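Long-range contacts in putative N-acetylmuramoyl-L-alanine amidase,autolysin cwp6 (Peptoclostridium difficile, PDB 5J72), which probably hydrolyses the amide link between N-acetylmuramic acid and L-alanine in peptidoglycan, and carries CWB2 modules that attach it to the cell wall: residues 458-463 against 528-533; 480-485 against 501-506; 532-537 against 606-611; 541-546 against 598-603; 560-565 against 627-632. All blocks are in the same frame, centred on the assembly; numbering follows the deposited sequence.

Contact 1: residues 458-463 against 528-533; sequences PGHGGS and SIHYNA. With ZN (zinc ion), chain I.
Pro-458 and Ile-529 form a parallel beta bridge, their CA atoms 5.0 Å apart, with both side chains on one face of the sheet. One step on, Gly-459 N donates to Ile-529 O at 2.8 Å, with an N-H...O angle of 161°, and beyond it the 458-463 segment leaves the strand as a loop. Gly-459 CA sits over one face of the His-530 ring, 3.7 Å from its centroid, in a CH-pi contact made by bare backbone. Two imidazoles converge on the zinc ion, one from each segment: His-460 uses NE2 and His-530 uses ND1, each 2.2 Å from the metal. Their planes stand 77° apart, and His-460 NE2 lies at the edge of the His-530 ring. The 3.3 Å between His-460 NE2 and His-530 ND1 reflects the shared ion. Glu-477 and three waters complete a six-ligand shell, while Asp-464 holds the far nitrogen of His-460, ND1, and so steadies that ring from the second shell. This two-histidine, one-glutamate zinc site is that of the Amidase_3 family. Pro-458 and Ile-529 pack against helix 477-494, and along its other edge strand 525-532 is hydrogen-bonded through Ser-528 and His-530 to strand 599-606.

Contact 2: residues 480-485 against 501-506; sequences YTLNTA and MTRDTD
Leu-482 makes the close fit here, pushing its isobutyl group from the helix against the backbone of the 501-506 loop. With CG anti to the backbone N (chi1 178°), its two methyls are thrown outward: CD1 meets Asp-504 C at 3.8 Å, and CD2 meets Thr-505 CA at 3.9 Å. A turn later Ala-485 CB touches Met-501 CE at 3.8 Å, the thioether chain bending at chi3 to bring its methyl there. Arg-503 extends from CG to NE and carries its guanidinium to the side of Leu-482 away from Met-501, NH1 beside Leu-482 CB. Helix 477-494 is the crossover of a beta-alpha-beta unit, linking parallel strands 453-458 and 498-501, and Arg-503 binds its parts together: NE donates to Pro-458 O at the first strand's end, NH2 to Gly-459 O just beyond and to Lys-478 O in the helix. Thr-481 OG1 also bonds to Gly-459 O. In the guanidinium plane, NH1 reaches Thr-505 O at 3.1 Å, clamping the loop's own bend. Arg-503 O is buried without a partner. The solvent side is looser: Asp-504 and Thr-505 point CB away from the helix, and exposed Asp-506 barely touches Leu-482, its carboxylate turning to Lys-478 and Gly-462 N.

Contact 3: residues 532-537 against 606-611; sequences NASNGS and FIDNKS
Asn-532 and Phe-606 form a parallel beta bridge where strands 525-532 and 599-606 run out, and a type I turn from Phe-606 to Asn-609 then leads into helix 610-614. The two side chains lie alongside, pointing the same way. Asn-532 CB sits 3.3 Å from the centroid of the Phe-606 ring, almost on its normal, a CH-pi contact. CG follows over the rim, 3.5 Å from Phe-606 CZ, and the amide stays stacked, its plane only 20° from that of the ring. At the tip, ND2 hangs just past the rim, 3.6 Å from CE1 and CZ of Phe-606, and makes a weak hydrogen bond to Glu-542 OE2, while OD1 lies farther off, 4.1 Å from Phe-606 CZ. The carbonyl of the same asparagine accepts from Ile-607 N at 2.8 Å, fastening the start of the turn. Asp-608 holds the exposed loop: its OD1 takes Ser-534 N on the syn side at 2.8 Å in a nearly straight bond (178°), and OD2 rests 3.4 Å from Ala-533 CA. Asn-609 does double duty at the N-cap. Its OD1 caps Asp-612 N, and its ND2 donates to Gly-536 O at 2.9 Å, nearly along the C=O axis.

Contact 4: residues 541-546 against 598-603; sequences VEIYYK and PAILVE
Opposite first torsions set Glu-542 and Glu-603 side by side: in Glu-542 CG stands between the backbone N and the carbonyl carbon (chi1 53°), whereas in Glu-603 it is anti to the carbonyl carbon (chi1 -65°), and a bend at chi2 folds that chain over. Their aliphatic parts meet, Glu-542 CG lying 3.8 Å from Glu-603 CB, and the carboxylates are turned 75° from each other. OE1 of Glu-542 forms salt bridges with Arg-575 and Lys-578, and its OE2 accepts from Tyr-544 OH at 3.1 Å, from above the carboxylate plane; together these partners would limit the rotation of the group. The tyrosine ring turns its edge to the partner strand, toward Leu-601 O and Glu-603 CG. On the opposite face Ile-543 lies alongside Val-602, their CG2 methyls 4.2 Å apart, and Ile-543 CG2 also reaches Ile-600 CB at 4.0 Å; helix 554-569 closes over this apolar patch. The backbones pair as an antiparallel ladder. Tyr-544 N to Leu-601 O (2.9 Å) and Leu-601 N to Tyr-544 O (3.0 Å) make one hydrogen-bonded pair; Glu-603 N to Glu-542 O (2.9 Å) belongs to the next, whose return bond, from Glu-542 N, is weak. Ile-543 and Val-602 form the non-hydrogen-bonded pair between. Strand 541-544 and its outer neighbour 574-578 run against the other four strands of this mixed amidase-domain sheet, and the face bearing Leu-601 and Glu-603 borders the zinc site, with the Glu-603 side chain about 5 Å from the metal at nearest atoms.

Contact 5: residues 560-565 against 627-632; sequences SNILKR and TQIGIG
Ile-562 and Gly-632 bring helices 554-569 and 619-637 together: their CA atoms are 4.0 Å apart, a close helix-helix crossing in which a glycine offers bare backbone to the partner. The axes of the two segments approach to 7.7 Å, and their directions differ by 144°, roughly antiparallel. Ile-562 lays CG1 against Gly-632 C at 3.8 Å, while its CG2 branch turns to Ile-629 CG1 at 4.1 Å, the two isoleucines slanting across each other. Both also reach the sheet, where Val-602 touches each of them. Nearer the surface, Arg-565 runs over the glycine at CG, then crosses Ile-631 at about a right angle. The bend at its chi2 (-56°) lays the guanidinium flat over that residue, with Ile-631 CG2 3.2 Å from the plane, offset toward the NE side. Salt bridges to Asp-635 from NE and to Glu-568 from NH2 hold the group there, the first tying it to the second helix and the other to its own. Gln-628 adds the polar link at this end: folded at its own chi2, it points NE2 at Arg-565 O, 2.9 Å away and nearly straight at 172°, arriving from above the carbonyl plane.

In the fold
All five contacts fall in the C-terminal amidase part of the chain. Counting from the N terminus, contact 1 opens as the chain leaves strand 453-458 and closes only when strand 525-532 brings the second zinc histidine. Contact 2 falls wholly within that loop, pinning helix 477-494 to the segment after strand 498-501. Contact 3 opens where contact 1 ends, sharing Asn-532 and Ala-533, and encloses contact 4, which pairs strand 541-544 with strand 599-606. Contact 5 starts between the two segments of contact 4 but closes only in the last helix, so it crosses both contacts 3 and 4. Ile-629 and Thr-484 touch between contacts 5 and 2, joining the helices that pack on the sheet.

Contact 1: residues 458-463 against 528-533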
# COMPACT_ATOMS: atom_id res chain seq x y z
N PRO A 458 21.01 9.85 7.67
CA PRO A 458 20.28 10.30 8.89
C PRO A 458 21.22 9.98 10.10
O PRO A 458 21.49 8.80 10.32
CB PRO A 458 19.00 9.45 8.88
CG PRO A 458 19.04 8.63 7.61
CD PRO A 458 20.43 8.62 7.09
N GLY A 459 21.67 10.98 10.85
CA GLY A 459 22.67 10.72 11.89
C GLY A 459 22.14 9.84 13.01
O GLY A 459 20.93 9.82 13.26
N HIS A 460 23.08 9.11 13.64
CA HIS A 460 22.80 8.26 14.80
C HIS A 460 21.84 7.16 14.44
O HIS A 460 21.71 6.85 13.25
CB HIS A 460 22.23 9.16 15.91
CG HIS A 460 23.12 10.32 16.21
ND1 HIS A 460 24.35 10.19 16.81
CD2 HIS A 460 22.98 11.65 15.90
CE1 HIS A 460 24.91 11.41 16.85
NE2 HIS A 460 24.14 12.36 16.32
N GLY A 461 21.22 6.53 15.45
CA GLY A 461 20.29 5.42 15.20
C GLY A 461 20.61 4.23 16.13
O GLY A 461 21.75 4.05 16.55
N GLY A 462 19.60 3.43 16.41
CA GLY A 462 19.77 2.22 17.22
C GLY A 462 20.30 2.51 18.62
O GLY A 462 19.70 3.31 19.36
N SER A 463 21.43 1.92 18.97
CA SER A 463 22.06 2.13 20.30
C SER A 463 22.44 3.60 20.57
O SER A 463 22.61 3.99 21.74
CB SER A 463 23.33 1.30 20.41
OG SER A 463 23.08 -0.06 20.09
N SER A 528 24.92 14.39 5.41
CA SER A 528 24.59 13.84 6.70
C SER A 528 23.62 14.79 7.35
O SER A 528 23.80 16.01 7.27
CB SER A 528 25.88 13.64 7.51
OG SER A 528 25.62 13.10 8.80
N ILE A 529 22.55 14.28 7.99
CA ILE A 529 21.53 15.13 8.56
C ILE A 529 21.50 14.89 10.04
O ILE A 529 21.31 13.76 10.49
CB ILE A 529 20.14 14.79 7.90
CG1 ILE A 529 20.18 15.23 6.40
CG2 ILE A 529 18.98 15.57 8.58
CD1 ILE A 529 18.93 14.82 5.60
N HIS A 530 21.67 15.97 10.79
CA HIS A 530 21.74 15.93 12.25
C HIS A 530 20.93 17.06 12.89
O HIS A 530 20.45 17.95 12.19
CB HIS A 530 23.22 16.09 12.66
CG HIS A 530 24.03 14.84 12.44
ND1 HIS A 530 24.46 14.03 13.50
CD2 HIS A 530 24.47 14.27 11.28
CE1 HIS A 530 25.11 13.02 12.95
NE2 HIS A 530 25.15 13.09 11.62
N TYR A 531 20.74 17.01 14.23
CA TYR A 531 20.06 18.08 14.97
C TYR A 531 21.05 18.54 16.07
O TYR A 531 21.75 17.70 16.64
CB TYR A 531 18.74 17.60 15.56
CG TYR A 531 17.64 17.67 14.52
CD1 TYR A 531 16.76 18.74 14.48
CD2 TYR A 531 17.53 16.69 13.52
CE1 TYR A 531 15.81 18.85 13.47
CE2 TYR A 531 16.58 16.80 12.51
CZ TYR A 531 15.72 17.88 12.49
OH TYR A 531 14.78 17.99 11.48
N ASN A 532 21.15 19.87 16.32
CA ASN A 532 22.11 20.43 17.29
C ASN A 532 21.55 20.43 18.69
O ASN A 532 20.38 20.12 18.91
CB ASN A 532 22.44 21.89 16.97
CG ASN A 532 23.87 22.06 16.62
OD1 ASN A 532 24.72 21.45 17.27
ND2 ASN A 532 24.23 22.82 15.59
N ALA A 533 22.42 20.80 19.65
CA ALA A 533 22.07 20.89 21.09
C ALA A 533 23.18 21.69 21.80
O ALA A 533 24.27 21.80 21.27
CB ALA A 533 21.98 19.48 21.73
ZN ZN I . 24.39 14.49 15.65
O HOH W 1 24.56 16.63 15.88
O HOH W 2 26.54 14.39 15.73
O HOH W 3 24.61 14.80 17.97

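Contact 2: residues 480-485 against 501-506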
# COMPACT_ATOMS: atom_id res chain seq x y z
N TYR A 480 14.30 12.25 14.52
CA TYR A 480 14.02 13.43 13.72
C TYR A 480 14.93 13.37 12.52
O TYR A 480 14.52 13.83 11.43
CB TYR A 480 14.33 14.69 14.53
CG TYR A 480 13.11 15.19 15.24
CD1 TYR A 480 12.41 16.30 14.77
CD2 TYR A 480 12.67 14.58 16.41
CE1 TYR A 480 11.30 16.79 15.44
CE2 TYR A 480 11.55 15.07 17.10
CZ TYR A 480 10.87 16.17 16.61
OH TYR A 480 9.78 16.70 17.27
N THR A 481 16.16 12.80 12.68
CA THR A 481 17.00 12.80 11.46
C THR A 481 16.41 11.81 10.50
O THR A 481 16.44 12.07 9.28
CB THR A 481 18.49 12.43 11.74
OG1 THR A 481 18.56 11.12 12.28
CG2 THR A 481 19.15 13.39 12.71
N LEU A 482 15.93 10.65 10.99
CA LEU A 482 15.35 9.69 10.03
C LEU A 482 14.09 10.27 9.29
O LEU A 482 13.97 10.14 8.08
CB LEU A 482 14.96 8.35 10.73
CG LEU A 482 14.31 7.36 9.75
CD1 LEU A 482 15.27 6.99 8.64
CD2 LEU A 482 13.87 6.14 10.55
N ASN A 483 13.16 10.89 10.03
CA ASN A 483 11.94 11.46 9.39
C ASN A 483 12.35 12.61 8.40
O ASN A 483 11.77 12.71 7.34
CB ASN A 483 11.01 11.99 10.43
CG ASN A 483 10.45 10.84 11.25
OD1 ASN A 483 10.27 9.74 10.68
ND2 ASN A 483 10.29 10.99 12.58
N THR A 484 13.35 13.43 8.78
CA THR A 484 13.78 14.50 7.88
C THR A 484 14.39 13.88 6.61
O THR A 484 14.05 14.26 5.49
CB THR A 484 14.87 15.35 8.59
OG1 THR A 484 14.30 15.91 9.75
CG2 THR A 484 15.39 16.51 7.64
N ALA A 485 15.28 12.87 6.80
CA ALA A 485 15.99 12.25 5.70
C ALA A 485 15.06 11.53 4.75
O ALA A 485 15.33 11.51 3.53
CB ALA A 485 17.10 11.28 6.21
N MET A 501 20.14 5.71 0.81
CA MET A 501 20.15 6.17 2.20
C MET A 501 21.10 5.29 3.00
O MET A 501 21.10 4.08 2.80
CB MET A 501 18.74 6.03 2.82
CG MET A 501 17.66 6.92 2.13
SD MET A 501 16.13 6.97 3.03
CE MET A 501 16.66 7.95 4.50
N THR A 502 21.89 5.83 3.91
CA THR A 502 22.78 4.94 4.68
C THR A 502 21.91 3.99 5.55
O THR A 502 22.28 2.85 5.74
CB THR A 502 23.75 5.77 5.57
OG1 THR A 502 22.98 6.66 6.36
CG2 THR A 502 24.76 6.57 4.76
N ARG A 503 20.78 4.48 6.04
CA ARG A 503 19.82 3.66 6.77
C ARG A 503 18.43 4.22 6.47
O ARG A 503 18.28 5.46 6.29
CB ARG A 503 20.09 3.65 8.29
CG ARG A 503 19.86 5.03 8.96
CD ARG A 503 20.04 4.94 10.52
NE ARG A 503 19.91 6.27 11.16
CZ ARG A 503 18.82 6.64 11.82
NH1 ARG A 503 17.78 5.84 11.93
NH2 ARG A 503 18.80 7.84 12.41
N ASP A 504 17.42 3.36 6.41
CA ASP A 504 16.07 3.88 6.16
C ASP A 504 15.18 3.46 7.30
O ASP A 504 13.96 3.61 7.23
CB ASP A 504 15.51 3.38 4.83
CG ASP A 504 15.75 1.90 4.62
OD1 ASP A 504 15.44 1.10 5.54
OD2 ASP A 504 16.24 1.53 3.54
N THR A 505 15.77 2.94 8.34
CA THR A 505 15.03 2.56 9.52
C THR A 505 15.89 2.77 10.76
O THR A 505 17.07 3.12 10.66
CB THR A 505 14.64 1.05 9.41
OG1 THR A 505 13.57 0.82 10.33
CG2 THR A 505 15.80 0.16 9.70
N ASP A 506 15.32 2.55 11.94
CA ASP A 506 16.09 2.71 13.15
C ASP A 506 17.07 1.57 13.23
O ASP A 506 16.64 0.43 13.31
CB ASP A 506 15.19 2.74 14.38
CG ASP A 506 15.93 3.06 15.67
OD1 ASP A 506 16.98 3.72 15.62
OD2 ASP A 506 15.45 2.65 16.74

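Contact 3: residues 532-537 against 606-611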
# COMPACT_ATOMS: atom_id res chain seq x y z
N ASN A 532 21.15 19.87 16.32
CA ASN A 532 22.11 20.43 17.29
C ASN A 532 21.55 20.43 18.69
O ASN A 532 20.38 20.12 18.91
CB ASN A 532 22.44 21.89 16.97
CG ASN A 532 23.87 22.06 16.62
OD1 ASN A 532 24.72 21.45 17.27
ND2 ASN A 532 24.23 22.82 15.59
N ALA A 533 22.42 20.80 19.65
CA ALA A 533 22.07 20.89 21.09
C ALA A 533 23.18 21.69 21.80
O ALA A 533 24.27 21.80 21.27
CB ALA A 533 21.98 19.48 21.73
N SER A 534 22.88 22.22 22.95
CA SER A 534 23.82 22.92 23.81
C SER A 534 23.05 22.89 25.15
O SER A 534 23.33 22.06 26.00
CB SER A 534 24.11 24.33 23.28
OG SER A 534 22.97 25.17 23.17
N ASN A 535 22.08 23.77 25.29
CA ASN A 535 21.14 23.87 26.42
C ASN A 535 19.95 24.56 25.74
O ASN A 535 19.89 24.47 24.54
CB ASN A 535 21.70 24.65 27.64
CG ASN A 535 22.92 25.48 27.34
OD1 ASN A 535 22.80 26.61 26.84
ND2 ASN A 535 24.12 25.00 27.62
N GLY A 536 19.02 25.22 26.40
CA GLY A 536 17.95 25.82 25.60
C GLY A 536 18.46 26.99 24.78
O GLY A 536 17.82 27.43 23.83
N SER A 537 19.66 27.48 25.18
CA SER A 537 20.38 28.62 24.61
C SER A 537 20.59 28.60 23.06
O SER A 537 19.92 29.36 22.35
CB SER A 537 21.75 28.71 25.28
OG SER A 537 22.33 29.98 25.03
N PHE A 606 18.26 23.30 16.54
CA PHE A 606 18.65 22.86 17.88
C PHE A 606 17.48 22.15 18.40
O PHE A 606 16.43 22.75 18.57
CB PHE A 606 19.02 24.06 18.80
CG PHE A 606 20.46 24.48 18.60
CD1 PHE A 606 20.87 25.06 17.41
CD2 PHE A 606 21.41 24.23 19.57
CE1 PHE A 606 22.20 25.36 17.19
CE2 PHE A 606 22.75 24.53 19.34
CZ PHE A 606 23.13 25.10 18.15
N ILE A 607 17.64 20.83 18.65
CA ILE A 607 16.52 19.99 19.12
C ILE A 607 16.10 20.32 20.58
O ILE A 607 15.03 19.88 21.01
CB ILE A 607 16.92 18.47 18.97
CG1 ILE A 607 15.63 17.62 18.82
CG2 ILE A 607 17.76 17.97 20.19
CD1 ILE A 607 15.97 16.22 18.32
N ASP A 608 16.93 21.10 21.31
CA ASP A 608 16.67 21.54 22.70
C ASP A 608 16.33 23.04 22.70
O ASP A 608 16.35 23.66 23.75
CB ASP A 608 17.90 21.30 23.62
CG ASP A 608 19.19 21.93 23.07
OD1 ASP A 608 20.22 21.94 23.81
OD2 ASP A 608 19.18 22.43 21.91
N ASN A 609 16.02 23.64 21.53
CA ASN A 609 15.61 25.06 21.54
C ASN A 609 14.11 25.14 21.19
O ASN A 609 13.70 24.73 20.11
CB ASN A 609 16.42 25.91 20.56
CG ASN A 609 15.92 27.34 20.56
OD1 ASN A 609 15.02 27.69 19.77
ND2 ASN A 609 16.43 28.21 21.45
N LYS A 610 13.28 25.67 22.11
CA LYS A 610 11.83 25.73 21.88
C LYS A 610 11.41 26.52 20.64
O LYS A 610 10.49 26.11 19.94
CB LYS A 610 11.15 26.36 23.10
CG LYS A 610 9.82 25.67 23.37
CD LYS A 610 8.75 26.63 23.89
CE LYS A 610 7.45 25.89 23.92
NZ LYS A 610 6.68 26.16 22.68
N SER A 611 12.04 27.66 20.38
CA SER A 611 11.66 28.43 19.20
C SER A 611 11.88 27.59 17.86
O SER A 611 11.01 27.56 17.00
CB SER A 611 12.45 29.73 19.16
OG SER A 611 12.17 30.45 17.97
O HOH W 4 14.76 26.78 24.32

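Contact 4: residues 541-546 against 598-603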
# COMPACT_ATOMS: atom_id res chain seq x y z
N VAL A 541 20.34 27.21 12.41
CA VAL A 541 20.81 26.18 11.48
C VAL A 541 22.24 26.51 11.06
O VAL A 541 22.60 27.70 10.89
CB VAL A 541 19.82 26.15 10.24
CG1 VAL A 541 19.66 27.54 9.63
CG2 VAL A 541 20.35 25.22 9.15
N GLU A 542 23.08 25.48 10.89
CA GLU A 542 24.46 25.62 10.42
C GLU A 542 24.79 24.39 9.65
O GLU A 542 24.20 23.34 9.90
CB GLU A 542 25.45 25.76 11.58
CG GLU A 542 25.31 24.62 12.60
CD GLU A 542 26.16 24.90 13.87
OE1 GLU A 542 26.38 26.11 14.19
OE2 GLU A 542 26.61 23.93 14.51
N ILE A 543 25.70 24.49 8.72
CA ILE A 543 26.08 23.33 7.97
C ILE A 543 27.60 23.29 7.95
O ILE A 543 28.22 24.32 7.72
CB ILE A 543 25.49 23.45 6.53
CG1 ILE A 543 23.90 23.61 6.62
CG2 ILE A 543 25.92 22.24 5.67
CD1 ILE A 543 23.21 23.67 5.30
N TYR A 544 28.19 22.12 8.15
CA TYR A 544 29.63 21.96 8.07
C TYR A 544 30.02 21.50 6.73
O TYR A 544 29.32 20.63 6.15
CB TYR A 544 30.10 20.91 9.08
CG TYR A 544 30.02 21.47 10.47
CD1 TYR A 544 28.88 21.31 11.23
CD2 TYR A 544 31.07 22.23 11.00
CE1 TYR A 544 28.77 21.90 12.48
CE2 TYR A 544 30.96 22.82 12.24
CZ TYR A 544 29.81 22.66 12.98
OH TYR A 544 29.66 23.27 14.20
N TYR A 545 31.12 21.99 6.18
CA TYR A 545 31.54 21.52 4.88
C TYR A 545 33.07 21.24 4.94
O TYR A 545 33.64 21.49 5.99
CB TYR A 545 31.15 22.52 3.76
CG TYR A 545 31.81 23.88 3.92
CD1 TYR A 545 31.35 24.81 4.85
CD2 TYR A 545 32.92 24.22 3.15
CE1 TYR A 545 31.99 26.04 5.02
CE2 TYR A 545 33.55 25.45 3.30
CZ TYR A 545 33.09 26.35 4.24
OH TYR A 545 33.73 27.57 4.36
N LYS A 546 33.70 20.73 3.88
CA LYS A 546 35.11 20.33 3.99
C LYS A 546 36.05 21.58 4.02
O LYS A 546 35.88 22.50 3.22
CB LYS A 546 35.48 19.45 2.82
CG LYS A 546 34.79 18.11 2.79
CD LYS A 546 35.33 17.30 1.68
CE LYS A 546 34.76 15.92 1.67
NZ LYS A 546 35.42 15.04 0.62
N PRO A 598 32.26 14.66 -2.36
CA PRO A 598 31.78 15.87 -1.68
C PRO A 598 30.77 15.49 -0.55
O PRO A 598 29.85 14.73 -0.78
CB PRO A 598 31.12 16.67 -2.82
CG PRO A 598 31.60 16.09 -4.04
CD PRO A 598 31.80 14.62 -3.75
N ALA A 599 30.95 16.08 0.64
CA ALA A 599 30.17 15.74 1.82
C ALA A 599 29.95 16.90 2.70
O ALA A 599 30.85 17.72 2.84
CB ALA A 599 30.91 14.65 2.62
N ILE A 600 28.77 17.01 3.30
CA ILE A 600 28.45 18.08 4.23
C ILE A 600 27.65 17.48 5.34
O ILE A 600 27.12 16.35 5.20
CB ILE A 600 27.60 19.21 3.63
CG1 ILE A 600 26.30 18.59 3.01
CG2 ILE A 600 28.43 19.97 2.51
CD1 ILE A 600 25.31 19.63 2.63
N LEU A 601 27.51 18.22 6.42
CA LEU A 601 26.71 17.78 7.53
C LEU A 601 25.83 18.91 7.94
O LEU A 601 26.27 19.97 8.36
CB LEU A 601 27.55 17.28 8.72
CG LEU A 601 26.78 16.71 9.92
CD1 LEU A 601 27.64 15.66 10.60
CD2 LEU A 601 26.38 17.74 10.95
N VAL A 602 24.53 18.68 7.83
CA VAL A 602 23.52 19.66 8.14
C VAL A 602 23.05 19.54 9.55
O VAL A 602 22.62 18.46 9.94
CB VAL A 602 22.28 19.48 7.20
CG1 VAL A 602 21.20 20.52 7.50
CG2 VAL A 602 22.73 19.54 5.73
N GLU A 603 23.11 20.65 10.35
CA GLU A 603 22.54 20.65 11.69
C GLU A 603 21.27 21.44 11.49
O GLU A 603 21.30 22.69 11.59
CB GLU A 603 23.46 21.35 12.69
CG GLU A 603 24.75 20.58 12.83
CD GLU A 603 24.62 19.46 13.88
OE1 GLU A 603 23.52 19.23 14.38
OE2 GLU A 603 25.64 18.84 14.20

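Contact 5: residues 560-565 against 627-632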
# COMPACT_ATOMS: atom_id res chain seq x y z
N SER A 560 25.93 26.24 1.15
CA SER A 560 25.29 27.56 0.96
C SER A 560 23.88 27.38 0.38
O SER A 560 22.94 27.98 0.90
CB SER A 560 26.08 28.43 -0.02
OG SER A 560 27.44 28.39 0.40
N ASN A 561 23.75 26.51 -0.66
CA ASN A 561 22.42 26.24 -1.27
C ASN A 561 21.45 25.69 -0.25
O ASN A 561 20.33 26.19 -0.13
CB ASN A 561 22.58 25.26 -2.40
CG ASN A 561 23.24 25.84 -3.60
OD1 ASN A 561 23.22 27.06 -3.71
ND2 ASN A 561 23.85 25.05 -4.50
N ILE A 562 21.85 24.65 0.54
CA ILE A 562 20.90 24.05 1.54
C ILE A 562 20.55 25.02 2.60
O ILE A 562 19.38 25.13 3.01
CB ILE A 562 21.57 22.75 2.13
CG1 ILE A 562 21.71 21.71 0.99
CG2 ILE A 562 20.75 22.23 3.34
CD1 ILE A 562 22.68 20.57 1.30
N LEU A 563 21.52 25.76 3.09
CA LEU A 563 21.22 26.74 4.15
C LEU A 563 20.18 27.78 3.61
O LEU A 563 19.23 28.13 4.26
CB LEU A 563 22.59 27.46 4.51
CG LEU A 563 22.43 28.58 5.54
CD1 LEU A 563 21.95 28.05 6.87
CD2 LEU A 563 23.79 29.24 5.74
N LYS A 564 20.42 28.26 2.37
CA LYS A 564 19.48 29.21 1.75
C LYS A 564 18.08 28.56 1.70
O LYS A 564 17.10 29.16 2.17
CB LYS A 564 19.96 29.51 0.32
CG LYS A 564 19.07 30.48 -0.44
CD LYS A 564 19.69 30.89 -1.79
CE LYS A 564 19.25 32.33 -2.21
NZ LYS A 564 19.12 32.48 -3.71
N ARG A 565 17.98 27.30 1.16
CA ARG A 565 16.61 26.70 1.06
C ARG A 565 15.94 26.50 2.40
O ARG A 565 14.75 26.73 2.53
CB ARG A 565 16.67 25.41 0.27
CG ARG A 565 17.13 25.64 -1.19
CD ARG A 565 16.23 26.67 -1.94
NE ARG A 565 16.50 26.50 -3.36
CZ ARG A 565 15.74 27.01 -4.32
NH1 ARG A 565 16.03 26.78 -5.59
NH2 ARG A 565 14.70 27.77 -4.02
N THR A 627 12.28 18.34 2.69
CA THR A 627 12.09 18.78 1.31
C THR A 627 13.07 19.96 0.96
O THR A 627 13.70 19.93 -0.10
CB THR A 627 10.66 19.33 1.15
OG1 THR A 627 9.76 18.23 1.43
CG2 THR A 627 10.46 19.91 -0.34
N GLN A 628 13.17 20.97 1.84
CA GLN A 628 14.07 22.11 1.57
C GLN A 628 15.51 21.63 1.43
O GLN A 628 16.27 22.09 0.56
CB GLN A 628 13.96 23.14 2.69
CG GLN A 628 12.57 23.78 2.83
CD GLN A 628 12.08 24.31 1.47
OE1 GLN A 628 11.14 23.76 0.87
NE2 GLN A 628 12.75 25.35 0.93
N ILE A 629 15.91 20.67 2.30
CA ILE A 629 17.24 20.17 2.14
C ILE A 629 17.38 19.51 0.78
O ILE A 629 18.41 19.67 0.13
CB ILE A 629 17.57 19.17 3.31
CG1 ILE A 629 17.61 19.95 4.65
CG2 ILE A 629 18.91 18.46 3.00
CD1 ILE A 629 17.74 19.00 5.95
N GLY A 630 16.33 18.74 0.34
CA GLY A 630 16.42 18.08 -0.96
C GLY A 630 16.50 19.14 -2.07
O GLY A 630 17.23 18.93 -3.06
N ILE A 631 15.78 20.22 -1.93
CA ILE A 631 15.81 21.27 -3.00
C ILE A 631 17.25 21.85 -3.06
O ILE A 631 17.81 22.02 -4.15
CB ILE A 631 14.78 22.38 -2.73
CG1 ILE A 631 13.32 21.84 -2.92
CG2 ILE A 631 15.01 23.58 -3.79
CD1 ILE A 631 12.27 22.76 -2.24
N GLY A 632 17.83 22.15 -1.88
CA GLY A 632 19.21 22.66 -1.85
C GLY A 632 20.17 21.69 -2.48
O GLY A 632 21.11 22.08 -3.16